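Local structure of ribosomal RNA processing protein 6 (Trypanosoma brucei brucei, 4NLC) at residues H99-G107 and A306-A315; A188-L197 and F225-L236. The protein probably degrades and trims RNA from the 3' end as an exosome-associated exoribonuclease; this chain is its catalytic core, with exonuclease and HRDC domains. The protein carries 1 engineered substitution. All blocks are in the same frame, centred on the assembly; numbering follows the deposited sequence.

Contact 1 joins two domains, whereas contact 2 lies within one. In contact 1, the end of strand 92-100 of the exonuclease sheet and the turn that follows it (99-107) dock on 306-315 of the HRDC domain; in contact 2, helix 185-193 packs on helix 226-238 inside the exonuclease domain. Their centres are 35 Å apart, on opposite sides of the chain's centre, and their nearest atoms are about 15 Å apart. Along the chain, contact 2 is nested in the loop that contact 1 closes. Strand 92-100 links the two regions indirectly: its Glu92 and Ala94 touch Leu227, on the side of helix 226-238 that faces the sheet. Contact 1 combines hydrogen bonds, two bridging waters and ring packing; contact 2 is mostly apolar packing.

Contact 1 of 2, residues H99-G107 and A306-A315; sequences HHDFYSYQG and AREADDSPSA
This is a partly buried interdomain contact, part hydrogen-bonded and part ring packing: the turn that Phe102 to Tyr105 make after an exonuclease strand fits against the helix-to-helix link Asp310-Ser312 of the HRDC domain. Phe102 O takes two bonds from Ser312. Ser312 OG donates to Phe102 O at 2.7 Å, in the carbonyl plane on a lone pair; Ser312 N donates to the same oxygen at 3.0 Å, tilted 33° from that plane. The same OG accepts from Ala315 N, capping the next helix, while Ala315 CB lies over a face of the Phe102 ring. Tyr105 N reaches Asp310 OD1 at 3.2 Å, from above the carboxylate plane; Asn15 also bonds this oxygen. One water joins Ser104 OG to Asp310 OD2, another Gln106 N to Asp310 OD1. With its CG anti to the backbone N (chi1 -172°), Tyr105 lays its ring under Arg307 CG, 3.6 Å from the ring centroid and nearly on its normal. Asp303 bonds both Tyr105 OH and Arg307 NE, tying the two polar ends together, and Asp311 OD1 pairs with Arg4. The HRDC side combines a Schellman motif, with Asp310 at positive phi as C-prime residue, and a serine N-cap one residue after Asp311.

Contact 2 of 2, residues A188-L197 and F225-L236; sequences AVDHFCQVKL and FLLYVYDRLKQL
A single knob-into-hole insertion joins two helices of the exonuclease domain, of the RNase H-like superfamily: Phe192 enters the hole made by Val229, Arg232, Leu233 and Leu236. The segment axes, 10.0 Å apart at closest approach, cross at 68°, so the helices meet over a short patch. The CB of Phe192 already faces the other helix, and with CG anti to the carbonyl carbon (chi1 -66°) the ring lies between His191 and Arg232. Arg232 CB sits over one ring face, 4.0 Å from the centroid, and His191 CD2 over the opposite face; Leu236 CD1 meets the ring edge, 3.7 Å from Phe192 CZ. Leu233, which also leans on helix 172-178, brings CD2 obliquely to the same end of the ring. A second cluster gathers round Phe225 just before its helix: Val189 CG1 lies over the ring face, while Val195 and Leu197 approach obliquely. Tyr63 meets this ring edge-to-face. Between the clusters Cys193 SG touches Phe225 CB (3.7 Å) and Tyr228 CD2 (3.8 Å), oblique to both rings in sulfur-aromatic contacts. Bends at chi2 and chi3 fold Arg232 back, turning a guanidinium face to Phe192 CD1, and Arg232 NH1 donates nearly in the guanidinium plane to Tyr228 OH at 2.9 Å.

Contact 1 of 2, residues H99-G107 and A306-A315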
loop_
_atom_site.group_PDB
_atom_site.type_symbol
_atom_site.label_atom_id
_atom_site.label_comp_id
_atom_site.label_asym_id
_atom_site.label_seq_id
_atom_site.Cartn_x
_atom_site.Cartn_y
_atom_site.Cartn_z
ATOM N N HIS A 99 -5.904 0.534 -1.319
ATOM C CA HIS A 99 -5.343 1.202 -0.131
ATOM C C HIS A 99 -5.916 2.620 0.096
ATOM O O HIS A 99 -6.524 3.197 -0.806
ATOM C CB HIS A 99 -3.802 1.248 -0.355
ATOM C CG HIS A 99 -2.952 1.739 0.777
ATOM N ND1 HIS A 99 -2.507 3.046 0.823
ATOM C CD2 HIS A 99 -2.377 1.050 1.789
ATOM C CE1 HIS A 99 -1.743 3.134 1.902
ATOM N NE2 HIS A 99 -1.646 1.965 2.523
ATOM N N HIS A 100 -5.741 3.159 1.311
ATOM C CA HIS A 100 -6.168 4.508 1.662
ATOM C C HIS A 100 -5.017 5.245 2.353
ATOM O O HIS A 100 -4.444 4.734 3.306
ATOM C CB HIS A 100 -7.442 4.516 2.549
ATOM C CG HIS A 100 -7.893 5.920 2.865
ATOM N ND1 HIS A 100 -8.574 6.690 1.927
ATOM C CD2 HIS A 100 -7.642 6.685 3.953
ATOM C CE1 HIS A 100 -8.760 7.873 2.496
ATOM N NE2 HIS A 100 -8.219 7.919 3.714
ATOM N N ASP A 101 -4.733 6.459 1.925
ATOM C CA ASP A 101 -3.626 7.200 2.506
ATOM C C ASP A 101 -3.965 8.602 2.969
ATOM O O ASP A 101 -3.152 9.170 3.684
ATOM C CB ASP A 101 -2.412 7.232 1.533
ATOM C CG ASP A 101 -2.661 7.804 0.145
ATOM O OD1 ASP A 101 -3.323 8.856 0.045
ATOM O OD2 ASP A 101 -2.138 7.233 -0.834
ATOM N N PHE A 102 -5.105 9.192 2.558
ATOM C CA PHE A 102 -5.400 10.591 2.949
ATOM C C PHE A 102 -5.775 10.780 4.427
ATOM O O PHE A 102 -5.165 11.598 5.100
ATOM C CB PHE A 102 -6.465 11.221 2.044
ATOM C CG PHE A 102 -6.474 12.731 2.100
ATOM C CD1 PHE A 102 -5.477 13.472 1.479
ATOM C CD2 PHE A 102 -7.473 13.412 2.782
ATOM C CE1 PHE A 102 -5.474 14.868 1.553
ATOM C CE2 PHE A 102 -7.472 14.807 2.844
ATOM C CZ PHE A 102 -6.472 15.521 2.231
ATOM N N TYR A 103 -6.766 10.034 4.925
ATOM C CA TYR A 103 -7.248 10.115 6.314
ATOM C C TYR A 103 -6.637 9.046 7.196
ATOM O O TYR A 103 -7.333 8.328 7.925
ATOM C CB TYR A 103 -8.784 10.093 6.361
ATOM C CG TYR A 103 -9.415 11.263 5.640
ATOM C CD1 TYR A 103 -9.460 12.524 6.227
ATOM C CD2 TYR A 103 -10.015 11.099 4.391
ATOM C CE1 TYR A 103 -10.063 13.600 5.582
ATOM C CE2 TYR A 103 -10.645 12.164 3.747
ATOM C CZ TYR A 103 -10.650 13.418 4.340
ATOM O OH TYR A 103 -11.247 14.488 3.717
ATOM N N SER A 104 -5.307 8.944 7.118
ATOM C CA SER A 104 -4.476 8.012 7.858
ATOM C C SER A 104 -3.025 8.458 7.720
ATOM O O SER A 104 -2.576 8.809 6.608
ATOM C CB SER A 104 -4.643 6.591 7.329
ATOM O OG SER A 104 -3.769 5.713 8.012
ATOM N N TYR A 105 -2.286 8.435 8.854
ATOM C CA TYR A 105 -0.872 8.821 8.843
ATOM C C TYR A 105 -0.017 7.862 8.026
ATOM O O TYR A 105 0.630 8.287 7.078
ATOM C CB TYR A 105 -0.312 8.987 10.256
ATOM C CG TYR A 105 1.074 9.571 10.209
ATOM C CD1 TYR A 105 1.274 10.923 9.928
ATOM C CD2 TYR A 105 2.198 8.763 10.365
ATOM C CE1 TYR A 105 2.557 11.455 9.807
ATOM C CE2 TYR A 105 3.486 9.288 10.257
ATOM C CZ TYR A 105 3.659 10.634 9.983
ATOM O OH TYR A 105 4.931 11.145 9.900
ATOM N N GLN A 106 -0.021 6.577 8.382
ATOM C CA GLN A 106 0.757 5.571 7.667
ATOM C C GLN A 106 -0.018 5.025 6.491
ATOM O O GLN A 106 0.576 4.466 5.572
ATOM C CB GLN A 106 1.154 4.410 8.602
ATOM C CG GLN A 106 2.094 4.808 9.754
ATOM C CD GLN A 106 2.393 3.632 10.651
ATOM O OE1 GLN A 106 2.899 2.590 10.220
ATOM N NE2 GLN A 106 2.003 3.741 11.902
ATOM N N GLY A 107 -1.338 5.168 6.533
ATOM C CA GLY A 107 -2.197 4.607 5.501
ATOM C C GLY A 107 -2.604 3.204 5.900
ATOM O O GLY A 107 -2.087 2.652 6.881
ATOM N N ALA A 306 -0.368 15.318 12.666
ATOM C CA ALA A 306 -0.828 14.296 11.727
ATOM C C ALA A 306 -0.768 12.918 12.393
ATOM O O ALA A 306 -1.690 12.117 12.221
ATOM C CB ALA A 306 0.029 14.321 10.472
ATOM N N ARG A 307 0.313 12.668 13.162
ATOM C CA ARG A 307 0.566 11.454 13.942
ATOM C C ARG A 307 -0.491 11.239 15.026
ATOM O O ARG A 307 -1.061 10.141 15.144
ATOM C CB ARG A 307 1.976 11.479 14.547
ATOM C CG ARG A 307 3.051 11.253 13.494
ATOM C CD ARG A 307 4.440 11.402 14.078
ATOM N NE ARG A 307 5.460 11.486 13.031
ATOM C CZ ARG A 307 6.261 10.497 12.641
ATOM N NH1 ARG A 307 6.168 9.292 13.198
ATOM N NH2 ARG A 307 7.143 10.697 11.679
ATOM N N GLU A 308 -0.778 12.314 15.772
ATOM C CA GLU A 308 -1.771 12.375 16.834
ATOM C C GLU A 308 -3.206 12.155 16.314
ATOM O O GLU A 308 -3.961 11.376 16.898
ATOM C CB GLU A 308 -1.649 13.725 17.574
ATOM C CG GLU A 308 -0.311 13.939 18.264
ATOM C CD GLU A 308 0.031 12.907 19.325
ATOM O OE1 GLU A 308 -0.681 12.844 20.354
ATOM O OE2 GLU A 308 1.001 12.142 19.114
ATOM N N ALA A 309 -3.567 12.803 15.204
ATOM C CA ALA A 309 -4.911 12.691 14.641
ATOM C C ALA A 309 -5.073 11.418 13.815
ATOM O O ALA A 309 -6.201 11.020 13.514
ATOM C CB ALA A 309 -5.222 13.913 13.790
ATOM N N ASP A 310 -3.952 10.754 13.506
ATOM C CA ASP A 310 -3.873 9.599 12.611
ATOM C C ASP A 310 -4.433 9.993 11.234
ATOM O O ASP A 310 -5.282 9.312 10.657
ATOM C CB ASP A 310 -4.491 8.300 13.171
ATOM C CG ASP A 310 -4.148 7.083 12.307
ATOM O OD1 ASP A 310 -3.100 7.122 11.609
ATOM O OD2 ASP A 310 -4.956 6.122 12.282
ATOM N N ASP A 311 -3.964 11.150 10.749
ATOM C CA ASP A 311 -4.312 11.692 9.448
ATOM C C ASP A 311 -3.027 11.883 8.647
ATOM O O ASP A 311 -1.958 11.994 9.237
ATOM C CB ASP A 311 -5.014 13.048 9.635
ATOM C CG ASP A 311 -6.520 12.985 9.535
ATOM O OD1 ASP A 311 -7.052 11.930 9.095
ATOM O OD2 ASP A 311 -7.172 13.989 9.870
ATOM N N SER A 312 -3.119 11.976 7.319
ATOM C CA SER A 312 -1.892 12.261 6.575
ATOM C C SER A 312 -1.544 13.755 6.823
ATOM O O SER A 312 -2.471 14.530 7.100
ATOM C CB SER A 312 -2.079 12.004 5.083
ATOM O OG SER A 312 -2.933 12.971 4.503
ATOM N N PRO A 313 -0.259 14.190 6.745
ATOM C CA PRO A 313 0.038 15.631 6.896
ATOM C C PRO A 313 -0.827 16.535 5.984
ATOM O O PRO A 313 -1.234 17.596 6.422
ATOM C CB PRO A 313 1.541 15.711 6.571
ATOM C CG PRO A 313 2.062 14.371 6.936
ATOM C CD PRO A 313 0.973 13.438 6.437
ATOM N N SER A 314 -1.192 16.074 4.771
ATOM C CA SER A 314 -2.067 16.818 3.847
ATOM C C SER A 314 -3.495 16.987 4.386
ATOM O O SER A 314 -4.127 17.998 4.109
ATOM C CB SER A 314 -2.091 16.164 2.469
ATOM O OG SER A 314 -0.817 16.275 1.860
ATOM N N ALA A 315 -3.992 16.022 5.177
ATOM C CA ALA A 315 -5.326 16.138 5.760
ATOM C C ALA A 315 -5.314 17.132 6.955
ATOM O O ALA A 315 -6.360 17.670 7.321
ATOM C CB ALA A 315 -5.854 14.764 6.176
HETATM O O HOH W 1 -4.741 4.473 10.142
HETATM O O HOH W 2 -1.417 5.190 10.780
#

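Contact 2 of 2, residues A188-L197 and F225-L236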
loop_
_atom_site.group_PDB
_atom_site.type_symbol
_atom_site.label_atom_id
_atom_site.label_comp_id
_atom_site.label_asym_id
_atom_site.label_seq_id
_atom_site.Cartn_x
_atom_site.Cartn_y
_atom_site.Cartn_z
ATOM N N ALA A 188 -0.740 -4.429 -19.787
ATOM C CA ALA A 188 -0.692 -5.901 -19.815
ATOM C C ALA A 188 -2.025 -6.509 -20.211
ATOM O O ALA A 188 -2.078 -7.378 -21.082
ATOM C CB ALA A 188 -0.261 -6.447 -18.445
ATOM N N VAL A 189 -3.107 -6.041 -19.580
ATOM C CA VAL A 189 -4.454 -6.540 -19.843
ATOM C C VAL A 189 -4.869 -6.191 -21.270
ATOM O O VAL A 189 -5.376 -7.058 -21.989
ATOM C CB VAL A 189 -5.469 -6.111 -18.752
ATOM C CG1 VAL A 189 -6.880 -6.549 -19.115
ATOM C CG2 VAL A 189 -5.067 -6.686 -17.388
ATOM N N ASP A 190 -4.596 -4.968 -21.713
ATOM C CA ASP A 190 -4.928 -4.589 -23.085
ATOM C C ASP A 190 -4.043 -5.321 -24.124
ATOM O O ASP A 190 -4.552 -5.761 -25.147
ATOM C CB ASP A 190 -4.887 -3.064 -23.231
ATOM C CG ASP A 190 -5.260 -2.501 -24.588
ATOM O OD1 ASP A 190 -6.066 -3.143 -25.302
ATOM O OD2 ASP A 190 -4.806 -1.387 -24.905
ATOM N N HIS A 191 -2.746 -5.499 -23.844
ATOM C CA HIS A 191 -1.822 -6.151 -24.785
ATOM C C HIS A 191 -2.126 -7.637 -24.977
ATOM O O HIS A 191 -2.178 -8.124 -26.105
ATOM C CB HIS A 191 -0.358 -5.947 -24.346
ATOM C CG HIS A 191 0.642 -6.456 -25.327
ATOM N ND1 HIS A 191 0.843 -5.829 -26.529
ATOM C CD2 HIS A 191 1.464 -7.527 -25.249
ATOM C CE1 HIS A 191 1.784 -6.527 -27.151
ATOM N NE2 HIS A 191 2.196 -7.550 -26.415
ATOM N N PHE A 192 -2.340 -8.346 -23.877
ATOM C CA PHE A 192 -2.575 -9.783 -23.921
ATOM C C PHE A 192 -4.047 -10.193 -24.042
ATOM O O PHE A 192 -4.345 -11.176 -24.713
ATOM C CB PHE A 192 -1.920 -10.453 -22.712
ATOM C CG PHE A 192 -0.411 -10.366 -22.725
ATOM C CD1 PHE A 192 0.336 -11.031 -23.701
ATOM C CD2 PHE A 192 0.271 -9.671 -21.730
ATOM C CE1 PHE A 192 1.729 -10.981 -23.691
ATOM C CE2 PHE A 192 1.668 -9.615 -21.728
ATOM C CZ PHE A 192 2.385 -10.270 -22.709
ATOM N N CYS A 193 -4.951 -9.472 -23.387
ATOM C CA CYS A 193 -6.362 -9.845 -23.377
ATOM C C CYS A 193 -7.232 -8.999 -24.283
ATOM O O CYS A 193 -8.372 -9.386 -24.523
ATOM C CB CYS A 193 -6.903 -9.845 -21.948
ATOM S SG CYS A 193 -5.813 -10.617 -20.735
ATOM N N GLN A 194 -6.730 -7.830 -24.741
ATOM C CA GLN A 194 -7.473 -6.875 -25.571
ATOM C C GLN A 194 -8.715 -6.328 -24.828
ATOM O O GLN A 194 -9.772 -6.109 -25.437
ATOM C CB GLN A 194 -7.815 -7.456 -26.961
ATOM C CG GLN A 194 -6.679 -7.391 -27.968
ATOM C CD GLN A 194 -7.193 -7.543 -29.383
ATOM O OE1 GLN A 194 -8.326 -7.165 -29.715
ATOM N NE2 GLN A 194 -6.360 -8.082 -30.260
ATOM N N VAL A 195 -8.564 -6.126 -23.503
ATOM C CA VAL A 195 -9.568 -5.574 -22.587
ATOM C C VAL A 195 -9.026 -4.216 -22.065
ATOM O O VAL A 195 -7.893 -4.149 -21.562
ATOM C CB VAL A 195 -9.908 -6.545 -21.399
ATOM C CG1 VAL A 195 -10.790 -5.874 -20.340
ATOM C CG2 VAL A 195 -10.556 -7.837 -21.889
ATOM N N LYS A 196 -9.853 -3.155 -22.153
ATOM C CA LYS A 196 -9.478 -1.852 -21.618
ATOM C C LYS A 196 -9.985 -1.731 -20.194
ATOM O O LYS A 196 -11.190 -1.796 -19.957
ATOM C CB LYS A 196 -9.963 -0.691 -22.502
ATOM C CG LYS A 196 -8.972 -0.367 -23.600
ATOM C CD LYS A 196 -8.371 1.031 -23.463
ATOM C CE LYS A 196 -7.138 1.165 -24.325
ATOM N NZ LYS A 196 -6.524 2.513 -24.243
ATOM N N LEU A 197 -9.056 -1.615 -19.241
ATOM C CA LEU A 197 -9.389 -1.469 -17.832
ATOM C C LEU A 197 -9.951 -0.080 -17.556
ATOM O O LEU A 197 -9.559 0.883 -18.219
ATOM C CB LEU A 197 -8.175 -1.750 -16.941
ATOM C CG LEU A 197 -7.689 -3.208 -16.826
ATOM C CD1 LEU A 197 -6.636 -3.335 -15.732
ATOM C CD2 LEU A 197 -8.833 -4.171 -16.541
ATOM N N PHE A 225 -7.573 -11.159 -14.957
ATOM C CA PHE A 225 -6.772 -11.487 -16.147
ATOM C C PHE A 225 -5.288 -11.786 -15.846
ATOM O O PHE A 225 -4.541 -12.154 -16.757
ATOM C CB PHE A 225 -6.868 -10.353 -17.196
ATOM C CG PHE A 225 -8.264 -9.822 -17.454
ATOM C CD1 PHE A 225 -9.083 -10.406 -18.414
ATOM C CD2 PHE A 225 -8.737 -8.706 -16.779
ATOM C CE1 PHE A 225 -10.355 -9.898 -18.672
ATOM C CE2 PHE A 225 -10.027 -8.231 -17.005
ATOM C CZ PHE A 225 -10.810 -8.802 -17.978
ATOM N N LEU A 226 -4.873 -11.611 -14.587
ATOM C CA LEU A 226 -3.487 -11.690 -14.183
ATOM C C LEU A 226 -2.848 -13.074 -14.332
ATOM O O LEU A 226 -1.670 -13.146 -14.693
ATOM C CB LEU A 226 -3.291 -11.127 -12.767
ATOM C CG LEU A 226 -1.853 -10.671 -12.391
ATOM C CD1 LEU A 226 -1.230 -9.781 -13.487
ATOM C CD2 LEU A 226 -1.845 -9.916 -11.065
ATOM N N LEU A 227 -3.586 -14.163 -14.104
ATOM C CA LEU A 227 -2.963 -15.485 -14.290
ATOM C C LEU A 227 -2.730 -15.824 -15.756
ATOM O O LEU A 227 -1.746 -16.477 -16.051
ATOM C CB LEU A 227 -3.710 -16.601 -13.570
ATOM C CG LEU A 227 -3.729 -16.516 -12.048
ATOM C CD1 LEU A 227 -4.653 -17.570 -11.481
ATOM C CD2 LEU A 227 -2.334 -16.597 -11.463
ATOM N N TYR A 228 -3.588 -15.341 -16.673
ATOM C CA TYR A 228 -3.376 -15.532 -18.126
ATOM C C TYR A 228 -2.163 -14.730 -18.546
ATOM O O TYR A 228 -1.348 -15.233 -19.305
ATOM C CB TYR A 228 -4.592 -15.108 -18.958
ATOM C CG TYR A 228 -4.364 -15.159 -20.463
ATOM C CD1 TYR A 228 -4.315 -16.375 -21.143
ATOM C CD2 TYR A 228 -4.230 -13.991 -21.209
ATOM C CE1 TYR A 228 -4.135 -16.430 -22.527
ATOM C CE2 TYR A 228 -4.035 -14.032 -22.595
ATOM C CZ TYR A 228 -3.998 -15.256 -23.248
ATOM O OH TYR A 228 -3.834 -15.307 -24.609
ATOM N N VAL A 229 -2.058 -13.476 -18.063
ATOM C CA VAL A 229 -0.938 -12.552 -18.326
ATOM C C VAL A 229 0.348 -13.232 -17.859
ATOM O O VAL A 229 1.336 -13.271 -18.594
ATOM C CB VAL A 229 -1.189 -11.162 -17.650
ATOM C CG1 VAL A 229 0.098 -10.349 -17.502
ATOM C CG2 VAL A 229 -2.239 -10.367 -18.428
ATOM N N TYR A 230 0.297 -13.828 -16.658
ATOM C CA TYR A 230 1.397 -14.579 -16.056
ATOM C C TYR A 230 1.882 -15.708 -17.019
ATOM O O TYR A 230 3.072 -15.793 -17.302
ATOM C CB TYR A 230 0.942 -15.150 -14.686
ATOM C CG TYR A 230 1.878 -16.171 -14.079
ATOM C CD1 TYR A 230 3.174 -15.819 -13.695
ATOM C CD2 TYR A 230 1.444 -17.464 -13.801
ATOM C CE1 TYR A 230 4.022 -16.735 -13.071
ATOM C CE2 TYR A 230 2.282 -18.392 -13.171
ATOM C CZ TYR A 230 3.574 -18.022 -12.814
ATOM O OH TYR A 230 4.433 -18.931 -12.251
ATOM N N ASP A 231 0.948 -16.530 -17.540
ATOM C CA ASP A 231 1.226 -17.619 -18.490
ATOM C C ASP A 231 1.906 -17.074 -19.773
ATOM O O ASP A 231 2.939 -17.589 -20.189
ATOM C CB ASP A 231 -0.077 -18.344 -18.870
ATOM C CG ASP A 231 -0.751 -19.173 -17.801
ATOM O OD1 ASP A 231 -0.115 -19.443 -16.766
ATOM O OD2 ASP A 231 -1.899 -19.592 -18.020
ATOM N N ARG A 232 1.366 -15.990 -20.337
ATOM C CA ARG A 232 1.912 -15.342 -21.538
ATOM C C ARG A 232 3.323 -14.747 -21.340
ATOM O O ARG A 232 4.183 -14.902 -22.219
ATOM C CB ARG A 232 0.925 -14.296 -22.068
ATOM C CG ARG A 232 -0.371 -14.898 -22.670
ATOM C CD ARG A 232 -0.209 -15.575 -24.030
ATOM N NE ARG A 232 0.341 -14.676 -25.055
ATOM C CZ ARG A 232 -0.369 -13.815 -25.780
ATOM N NH1 ARG A 232 -1.688 -13.727 -25.623
ATOM N NH2 ARG A 232 0.233 -13.036 -26.668
ATOM N N LEU A 233 3.571 -14.095 -20.175
ATOM C CA LEU A 233 4.901 -13.542 -19.856
ATOM C C LEU A 233 5.931 -14.653 -19.627
ATOM O O LEU A 233 7.083 -14.499 -20.028
ATOM C CB LEU A 233 4.844 -12.592 -18.663
ATOM C CG LEU A 233 4.088 -11.287 -18.906
ATOM C CD1 LEU A 233 3.874 -10.537 -17.601
ATOM C CD2 LEU A 233 4.812 -10.425 -19.908
ATOM N N LYS A 234 5.504 -15.784 -19.014
ATOM C CA LYS A 234 6.367 -16.962 -18.816
ATOM C C LYS A 234 6.876 -17.487 -20.146
ATOM O O LYS A 234 8.068 -17.737 -20.267
ATOM C CB LYS A 234 5.626 -18.096 -18.081
ATOM C CG LYS A 234 5.715 -17.975 -16.574
ATOM C CD LYS A 234 4.722 -18.865 -15.842
ATOM C CE LYS A 234 4.800 -20.339 -16.141
ATOM N NZ LYS A 234 4.147 -21.154 -15.075
ATOM N N GLN A 235 5.989 -17.610 -21.151
ATOM C CA GLN A 235 6.363 -18.083 -22.503
ATOM C C GLN A 235 7.345 -17.129 -23.183
ATOM O O GLN A 235 8.311 -17.591 -23.771
ATOM C CB GLN A 235 5.130 -18.299 -23.387
ATOM C CG GLN A 235 4.159 -19.324 -22.818
ATOM C CD GLN A 235 2.850 -19.356 -23.561
ATOM O OE1 GLN A 235 2.410 -18.374 -24.160
ATOM N NE2 GLN A 235 2.176 -20.479 -23.496
ATOM N N LEU A 236 7.120 -15.806 -23.066
ATOM C CA LEU A 236 8.002 -14.781 -23.627
ATOM C C LEU A 236 9.371 -14.772 -22.943
ATOM O O LEU A 236 10.374 -14.557 -23.607
ATOM C CB LEU A 236 7.363 -13.385 -23.516
ATOM C CG LEU A 236 6.275 -13.059 -24.531
ATOM C CD1 LEU A 236 5.475 -11.834 -24.092
ATOM C CD2 LEU A 236 6.868 -12.856 -25.944
#